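PDB 3SGH: SusD homolog from Bacteroides thetaiotaomicron, which probably binds glycans at the outer membrane as a SusD-like lipoprotein of a polysaccharide-uptake system. Local coordinates for residues S118-I123 with L457-S462; Q37-M42 with D74-R79. All blocks are in the same frame, centred on the assembly; numbering follows the deposited sequence. Where two conformers were deposited one is given.

Interaction 1: residues S118-I123 with L457-S462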
loop_
_atom_site.group_PDB
_atom_site.type_symbol
_atom_site.label_atom_id
_atom_site.label_comp_id
_atom_site.label_asym_id
_atom_site.label_seq_id
_atom_site.Cartn_x
_atom_site.Cartn_y
_atom_site.Cartn_z
ATOM N N SER A 118 9.800 2.508 0.419
ATOM C CA SER A 118 8.674 3.462 0.496
ATOM C C SER A 118 8.317 3.860 1.939
ATOM O O SER A 118 7.616 4.845 2.157
ATOM C CB SER A 118 7.469 2.902 -0.227
ATOM O OG SER A 118 7.770 2.748 -1.616
ATOM N N LEU A 119 8.790 3.079 2.910
ATOM C CA LEU A 119 8.662 3.396 4.316
ATOM C C LEU A 119 9.834 4.256 4.837
ATOM O O LEU A 119 9.598 5.308 5.418
ATOM C CB LEU A 119 8.570 2.092 5.128
ATOM C CG LEU A 119 7.247 1.327 5.003
ATOM C CD1 LEU A 119 7.319 -0.111 5.569
ATOM C CD2 LEU A 119 6.080 2.103 5.736
ATOM N N GLN A 120 11.075 3.763 4.724
ATOM C CA GLN A 120 12.199 4.376 5.416
ATOM C C GLN A 120 13.208 5.076 4.524
ATOM O O GLN A 120 13.991 5.877 5.004
ATOM C CB GLN A 120 12.948 3.345 6.281
ATOM C CG GLN A 120 13.705 2.304 5.549
ATOM C CD GLN A 120 14.568 1.503 6.500
ATOM O OE1 GLN A 120 14.058 0.908 7.430
ATOM N NE2 GLN A 120 15.881 1.551 6.313
ATOM N N GLY A 121 13.177 4.794 3.232
ATOM C CA GLY A 121 14.124 5.396 2.302
ATOM C C GLY A 121 15.310 4.487 2.033
ATOM O O GLY A 121 15.117 3.339 1.598
ATOM N N PRO A 122 16.548 4.970 2.307
ATOM C CA PRO A 122 17.688 4.083 2.060
ATOM C C PRO A 122 17.543 2.721 2.758
ATOM O O PRO A 122 17.102 2.646 3.895
ATOM C CB PRO A 122 18.869 4.851 2.668
ATOM C CG PRO A 122 18.510 6.247 2.589
ATOM C CD PRO A 122 16.990 6.285 2.810
ATOM N N ILE A 123 17.956 1.669 2.065
ATOM C CA ILE A 123 18.076 0.345 2.649
ATOM C C ILE A 123 19.302 -0.313 2.049
ATOM O O ILE A 123 19.692 0.011 0.947
ATOM C CB ILE A 123 16.844 -0.526 2.310
ATOM C CG1 ILE A 123 16.645 -0.651 0.792
ATOM C CG2 ILE A 123 15.535 -0.039 3.044
ATOM C CD1 ILE A 123 15.584 -1.688 0.363
ATOM N N LEU A 457 9.130 6.224 8.034
ATOM C CA LEU A 457 9.597 5.542 9.233
ATOM C C LEU A 457 11.113 5.760 9.344
ATOM O O LEU A 457 11.772 6.025 8.350
ATOM C CB LEU A 457 9.258 4.048 9.160
ATOM C CG LEU A 457 7.851 3.661 9.632
ATOM C CD1 LEU A 457 6.747 4.484 8.985
ATOM C CD2 LEU A 457 7.637 2.155 9.401
ATOM N N ARG A 458 11.648 5.621 10.554
ATOM C CA ARG A 458 13.045 5.821 10.829
ATOM C C ARG A 458 13.804 4.504 10.714
ATOM O O ARG A 458 13.199 3.416 10.730
ATOM C CB ARG A 458 13.226 6.398 12.240
ATOM C CG ARG A 458 12.722 7.823 12.383
ATOM C CD ARG A 458 12.870 8.363 13.814
ATOM N NE ARG A 458 11.888 7.691 14.690
ATOM C CZ ARG A 458 12.157 6.687 15.518
ATOM N NH1 ARG A 458 13.394 6.215 15.643
ATOM N NH2 ARG A 458 11.186 6.126 16.226
ATOM N N PHE A 459 15.126 4.634 10.613
ATOM C CA PHE A 459 16.056 3.509 10.662
ATOM C C PHE A 459 15.908 2.820 12.049
ATOM O O PHE A 459 15.525 3.456 13.051
ATOM C CB PHE A 459 17.490 4.006 10.419
ATOM C CG PHE A 459 17.704 4.686 9.067
ATOM C CD1 PHE A 459 17.091 4.215 7.932
ATOM C CD2 PHE A 459 18.576 5.749 8.969
ATOM C CE1 PHE A 459 17.349 4.796 6.684
ATOM C CE2 PHE A 459 18.847 6.341 7.748
ATOM C CZ PHE A 459 18.240 5.883 6.617
ATOM N N THR A 460 16.197 1.526 12.104
ATOM C CA THR A 460 15.932 0.750 13.308
ATOM C C THR A 460 17.045 0.751 14.348
ATOM O O THR A 460 18.231 0.947 14.030
ATOM C CB THR A 460 15.684 -0.719 12.956
ATOM O OG1 THR A 460 16.916 -1.280 12.471
ATOM C CG2 THR A 460 14.528 -0.849 11.908
ATOM N N ARG A 461 16.660 0.487 15.596
ATOM C CA ARG A 461 17.633 0.410 16.672
ATOM C C ARG A 461 18.611 -0.710 16.390
ATOM O O ARG A 461 19.811 -0.562 16.681
ATOM C CB ARG A 461 16.999 0.241 18.072
ATOM C CG ARG A 461 18.118 0.092 19.184
ATOM C CD ARG A 461 17.673 0.255 20.648
ATOM N NE ARG A 461 17.370 1.661 20.901
ATOM C CZ ARG A 461 17.993 2.471 21.750
ATOM N NH1 ARG A 461 19.003 2.070 22.554
ATOM N NH2 ARG A 461 17.568 3.727 21.801
ATOM N N SER A 462 18.135 -1.832 15.835
ATOM C CA SER A 462 19.049 -2.973 15.606
ATOM C C SER A 462 20.147 -2.604 14.598
ATOM O O SER A 462 21.287 -3.084 14.679
ATOM C CB SER A 462 18.270 -4.244 15.207
ATOM O OG SER A 462 17.817 -4.135 13.860
HETATM O O HOH W 1 12.038 1.355 9.205
HETATM O O HOH W 2 17.104 0.642 9.225
#
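Gln120, the last residue of helix 100-120, lays its side-chain amide against the edge of the Phe459 ring, with NE2 3.3 Å from Phe459 CD1 and the amide and ring planes 57° apart. CG of Gln120 sits between the backbone N and the carbonyl carbon (chi1 69°), and the chain beyond it is extended, which carries the amide alongside the extended run 457-460. There NE2 turns back to its own segment and donates a nearly straight bond of 2.9 Å to Pro122 O, the acceptor lying close to the amide plane. Two waters link the amide to the other segment: one donates to both Gln120 OE1 and Arg458 O, the other accepts from Thr460 N and, at a longer 3.3 Å, from Gln120 NE2. The Pro122 ring crosses Phe459 at about a right angle, its CD 4.0 Å from Phe459 CZ, while Val471, Ala474 and Val475 of helix 468-477 also pack on the phenyl ring. At the helix end Leu457 N donates to Leu119 O over 2.8 Å, from above the carbonyl plane. Gly121, with positive phi, lets the chain turn out of the helix. Both ends of the buried Gln120 amide are thus satisfied, which fixes its flip, whereas buried Leu457 O has no hydrogen-bond partner in the model and meets a C-H of Gln120 CA at 3.4 Å.

Interaction 2: residues Q37-M42 with D74-R79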
loop_
_atom_site.group_PDB
_atom_site.type_symbol
_atom_site.label_atom_id
_atom_site.label_comp_id
_atom_site.label_asym_id
_atom_site.label_seq_id
_atom_site.Cartn_x
_atom_site.Cartn_y
_atom_site.Cartn_z
ATOM N N GLN A 37 -0.930 -7.034 11.580
ATOM C CA GLN A 37 -1.027 -5.854 12.405
ATOM C C GLN A 37 0.077 -4.873 12.053
ATOM O O GLN A 37 -0.193 -3.688 11.838
ATOM C CB GLN A 37 -0.992 -6.142 13.882
ATOM C CG GLN A 37 -1.129 -4.800 14.690
ATOM C CD GLN A 37 -1.540 -5.045 16.138
ATOM O OE1 GLN A 37 -0.926 -5.870 16.841
ATOM N NE2 GLN A 37 -2.573 -4.330 16.579
ATOM N N GLU A 38 1.291 -5.397 11.958
ATOM C CA GLU A 38 2.478 -4.524 11.776
ATOM C C GLU A 38 2.462 -3.766 10.452
ATOM O O GLU A 38 2.758 -2.575 10.405
ATOM C CB GLU A 38 3.758 -5.334 11.911
ATOM C CG GLU A 38 3.961 -5.889 13.346
ATOM C CD GLU A 38 5.045 -7.001 13.407
ATOM O OE1 GLU A 38 5.729 -7.233 12.403
ATOM O OE2 GLU A 38 5.188 -7.614 14.476
ATOM N N ILE A 39 2.107 -4.454 9.370
ATOM C CA ILE A 39 2.126 -3.874 8.048
ATOM C C ILE A 39 0.781 -3.299 7.619
ATOM O O ILE A 39 0.736 -2.264 6.957
ATOM C CB ILE A 39 2.640 -4.946 7.019
ATOM C CG1 ILE A 39 4.079 -5.379 7.371
ATOM C CG2 ILE A 39 2.521 -4.452 5.529
ATOM C CD1 ILE A 39 5.165 -4.277 7.152
ATOM N N ASN A 40 -0.301 -3.998 7.936
ATOM C CA ASN A 40 -1.606 -3.629 7.458
ATOM C C ASN A 40 -2.423 -2.812 8.444
ATOM O O ASN A 40 -3.418 -2.250 8.024
ATOM C CB ASN A 40 -2.415 -4.862 7.045
ATOM C CG ASN A 40 -1.809 -5.580 5.846
ATOM O OD1 ASN A 40 -1.263 -4.938 4.948
ATOM N ND2 ASN A 40 -1.911 -6.897 5.818
ATOM N N CYS A 41 -2.029 -2.706 9.712
ATOM C CA CYS A 41 -2.895 -2.069 10.725
ATOM C C CYS A 41 -2.247 -1.111 11.709
ATOM O O CYS A 41 -2.838 -0.847 12.787
ATOM C CB CYS A 41 -3.626 -3.154 11.537
ATOM S SG CYS A 41 -4.510 -4.479 10.595
HETATM N N MSE A 42 -1.094 -0.542 11.364
HETATM C CA MSE A 42 -0.353 0.354 12.257
HETATM C C MSE A 42 -0.106 1.680 11.531
HETATM O O MSE A 42 -1.001 2.535 11.461
HETATM C CB MSE A 42 0.969 -0.300 12.753
HETATM C CG MSE A 42 0.765 -1.494 13.704
HETATM SE SE MSE A 42 -0.124 -1.111 15.400
HETATM C CE MSE A 42 1.405 -0.546 16.485
ATOM N N ASP A 74 10.227 0.085 14.332
ATOM C CA ASP A 74 11.152 -0.900 13.761
ATOM C C ASP A 74 10.495 -2.191 13.304
ATOM O O ASP A 74 11.168 -3.060 12.746
ATOM C CB ASP A 74 12.200 -1.278 14.838
ATOM C CG ASP A 74 13.090 -0.088 15.280
ATOM O OD1 ASP A 74 12.935 1.051 14.740
ATOM O OD2 ASP A 74 13.971 -0.314 16.159
ATOM N N SER A 75 9.206 -2.365 13.552
ATOM C CA SER A 75 8.554 -3.642 13.218
ATOM C C SER A 75 8.630 -4.035 11.754
ATOM O O SER A 75 8.836 -5.222 11.406
ATOM C CB SER A 75 7.074 -3.606 13.655
ATOM O OG SER A 75 6.978 -3.638 15.059
ATOM N N SER A 76 8.370 -3.074 10.882
ATOM C CA SER A 76 8.272 -3.359 9.452
ATOM C C SER A 76 9.585 -3.891 8.897
ATOM O O SER A 76 9.585 -4.888 8.137
ATOM C CB SER A 76 7.822 -2.109 8.681
ATOM O OG SER A 76 6.492 -1.737 9.039
ATOM N N TRP A 77 10.688 -3.246 9.271
ATOM C CA TRP A 77 12.009 -3.718 8.871
ATOM C C TRP A 77 12.161 -5.161 9.236
ATOM O O TRP A 77 12.529 -5.994 8.400
ATOM C CB TRP A 77 13.111 -2.890 9.518
ATOM C CG TRP A 77 14.478 -3.483 9.367
ATOM C CD1 TRP A 77 14.929 -4.584 9.995
ATOM C CD2 TRP A 77 15.580 -3.015 8.533
ATOM N NE1 TRP A 77 16.235 -4.850 9.622
ATOM C CE2 TRP A 77 16.651 -3.910 8.718
ATOM C CE3 TRP A 77 15.751 -1.945 7.636
ATOM C CZ2 TRP A 77 17.914 -3.745 8.084
ATOM C CZ3 TRP A 77 17.013 -1.776 6.998
ATOM C CH2 TRP A 77 18.069 -2.692 7.215
ATOM N N GLY A 78 11.896 -5.474 10.499
ATOM C CA GLY A 78 12.114 -6.842 10.995
ATOM C C GLY A 78 11.255 -7.868 10.293
ATOM O O GLY A 78 11.696 -8.998 9.978
ATOM N N ARG A 79 10.016 -7.470 10.022
ATOM C CA ARG A 79 9.076 -8.379 9.425
ATOM C C ARG A 79 9.455 -8.699 7.954
ATOM O O ARG A 79 9.498 -9.883 7.543
ATOM C CB ARG A 79 7.665 -7.770 9.509
ATOM C CG ARG A 79 6.528 -8.700 9.000
ATOM C CD ARG A 79 6.446 -10.010 9.750
ATOM N NE ARG A 79 6.148 -9.820 11.153
ATOM C CZ ARG A 79 5.914 -10.787 12.026
ATOM N NH1 ARG A 79 5.904 -12.057 11.636
ATOM N NH2 ARG A 79 5.659 -10.466 13.278
HETATM O O HOH W 3 8.339 -7.245 13.288
#
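Glu38 and Arg79 cross at about a right angle and form a two-pronged salt bridge between helix 33-40 and helix 75-84. The guanidinium comes side-on: NE donates to Glu38 OE1 over 2.9 Å and NH2 to Glu38 OE2 over 3.1 Å. Both oxygens lie near the guanidinium plane, yet both are approached from above the carboxylate plane, since the two flat groups are turned 47° apart. Arg79 starts with CG opposite the backbone N (chi1 -175°) and then bends at chi2 and chi3, which brings the NE/NH2 edge of the guanidinium to the carboxylate. OE1 also accepts from a water that donates to Ser75 O as well. Beneath the charges, Glu38 CG rests on Ser75 CB at 3.9 Å. At the next residue, Ile39 reaches CD1 to 3.4 Å from Ser76 OG, a hydroxyl hydrogen-bonded to Trp43 NE1. With an alanine at Glu38, the Arg79 guanidinium would probably lose its carboxylate mate and be less firmly held, and the water would lose its acceptor OE1. The two N-H bonds fix the turn of the guanidinium at the partly exposed side, while on the buried side the Ile39 methyl covers the Ser76 hydroxymethyl group.

Interactions 1 and 2 lie about 12 Å apart, centre to centre, on the same side of the chain's centre. They come in series: 37-42 meets 74-79 before segment 118-123, the end of helix 100-120 and the loop after it, whose partner 457-462 follows more than 330 residues later. Segment 74-79 joins them directly. Asp74 OD2 probably accepts a hydrogen bond from Arg461 N at the start of helix 461-466, and Trp77 packs against Gln120 and Thr460. Helix 75-84 therefore has helix 33-40 as one neighbour and the junction of 118-123 with 457-462 as another, gathering residues more than 300 positions apart within the alpha-alpha superhelical SusD-like chain.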